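Side-chain contact in succinate dehydrogenase subunit A (Mycolicibacterium smegmatis, PDB 7D6V), which probably oxidises succinate to fumarate as the FAD-bearing flavoprotein subunit of a membrane-bound succinate dehydrogenase of the electron transport chain: residues L81-W84 with R85-E88. Residues are numbered along the deposited sequence; the frame is centred on the assembly and turned at random.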
# COMPACT_ATOMS: atom_id res chain seq x y z
N LEU A 81 27.51 -12.72 -17.61
CA LEU A 81 27.01 -14.05 -17.31
C LEU A 81 25.54 -14.20 -17.70
O LEU A 81 25.00 -15.30 -17.64
CB LEU A 81 27.18 -14.35 -15.82
CG LEU A 81 26.92 -15.76 -15.29
CD1 LEU A 81 27.95 -16.73 -15.82
CD2 LEU A 81 26.88 -15.77 -13.79
N ASN A 82 24.92 -13.10 -18.14
CA ASN A 82 23.50 -13.08 -18.46
C ASN A 82 23.17 -14.04 -19.60
O ASN A 82 24.02 -14.36 -20.43
CB ASN A 82 23.09 -11.67 -18.88
CG ASN A 82 23.46 -10.62 -17.86
OD1 ASN A 82 24.52 -10.02 -17.94
ND2 ASN A 82 22.56 -10.36 -16.93
N ASN A 83 21.92 -14.48 -19.63
CA ASN A 83 21.36 -15.04 -20.85
C ASN A 83 21.16 -13.90 -21.84
O ASN A 83 20.28 -13.06 -21.64
CB ASN A 83 20.04 -15.77 -20.56
CG ASN A 83 19.67 -16.75 -21.65
OD1 ASN A 83 19.91 -16.51 -22.83
ND2 ASN A 83 19.08 -17.87 -21.25
N TRP A 84 21.98 -13.86 -22.88
CA TRP A 84 21.99 -12.72 -23.78
C TRP A 84 20.68 -12.61 -24.56
O TRP A 84 20.24 -11.49 -24.85
CB TRP A 84 23.17 -12.83 -24.74
CG TRP A 84 23.18 -14.10 -25.50
CD1 TRP A 84 23.78 -15.27 -25.13
CD2 TRP A 84 22.58 -14.34 -26.78
NE1 TRP A 84 23.59 -16.22 -26.10
CE2 TRP A 84 22.85 -15.68 -27.12
CE3 TRP A 84 21.84 -13.56 -27.66
CZ2 TRP A 84 22.41 -16.25 -28.31
CZ3 TRP A 84 21.40 -14.13 -28.84
CH2 TRP A 84 21.68 -15.46 -29.15
N ARG A 85 20.07 -13.74 -24.91
CA ARG A 85 18.78 -13.69 -25.59
C ARG A 85 17.71 -13.07 -24.70
O ARG A 85 16.93 -12.22 -25.16
CB ARG A 85 18.37 -15.10 -26.02
CG ARG A 85 17.11 -15.16 -26.86
CD ARG A 85 17.16 -14.24 -28.06
NE ARG A 85 15.99 -14.44 -28.91
CZ ARG A 85 15.49 -13.53 -29.74
NH1 ARG A 85 14.43 -13.81 -30.47
NH2 ARG A 85 16.06 -12.34 -29.83
N MET A 86 17.68 -13.44 -23.43
CA MET A 86 16.70 -12.87 -22.51
C MET A 86 16.95 -11.38 -22.30
O MET A 86 16.00 -10.59 -22.27
CB MET A 86 16.73 -13.61 -21.18
CG MET A 86 15.94 -14.90 -21.17
SD MET A 86 16.13 -15.83 -19.65
CE MET A 86 14.91 -15.02 -18.62
N ALA A 87 18.21 -10.98 -22.17
CA ALA A 87 18.53 -9.57 -21.98
C ALA A 87 18.14 -8.75 -23.20
O ALA A 87 17.52 -7.69 -23.07
CB ALA A 87 20.02 -9.42 -21.68
N GLU A 88 18.47 -9.23 -24.40
CA GLU A 88 18.11 -8.52 -25.62
C GLU A 88 16.60 -8.42 -25.77
O GLU A 88 16.06 -7.36 -26.13
CB GLU A 88 18.71 -9.23 -26.83
CG GLU A 88 18.12 -8.80 -28.15
CD GLU A 88 18.30 -9.83 -29.24
OE1 GLU A 88 18.50 -11.02 -28.90
OE2 GLU A 88 18.26 -9.46 -30.43
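W84 and R85 meet through a CH-pi contact: CB of R85 sits over one face of the indole, 4.2 Å from the centroid of the six-membered ring and displaced toward its rim. The ring gets there because CG of W84 lies between its own N and C (chi1 56°), which folds the indole back over the next peptide. From that CB the arginine chain bends about CB–CG (chi2 53°) and then runs out extended to E88, where NH2 gives a salt bridge to OE1 at 2.9 Å. The carboxylate oxygen lies nearly in the guanidinium plane, yet is approached from well above the carboxylate plane. Each end has a further ionic partner, D399 for NH1 of R85 and R606 for OE2 of E88; the two arginines probably favour the ionised form of the E88 carboxylate. N83 packs against M86, its ND2 3.9 Å from SD, and the M86 side chain is about 12 Å from the bound FAD. The backbone bonds A87 N to N83 O (3.0 Å) and E88 N to W84 O (2.9 Å) start the winding, while A87 and E88 rest on helix 67-76. This is a helix N-terminus with N83 at the N-cap, opening helix 84-102 of the FAD-binding domain.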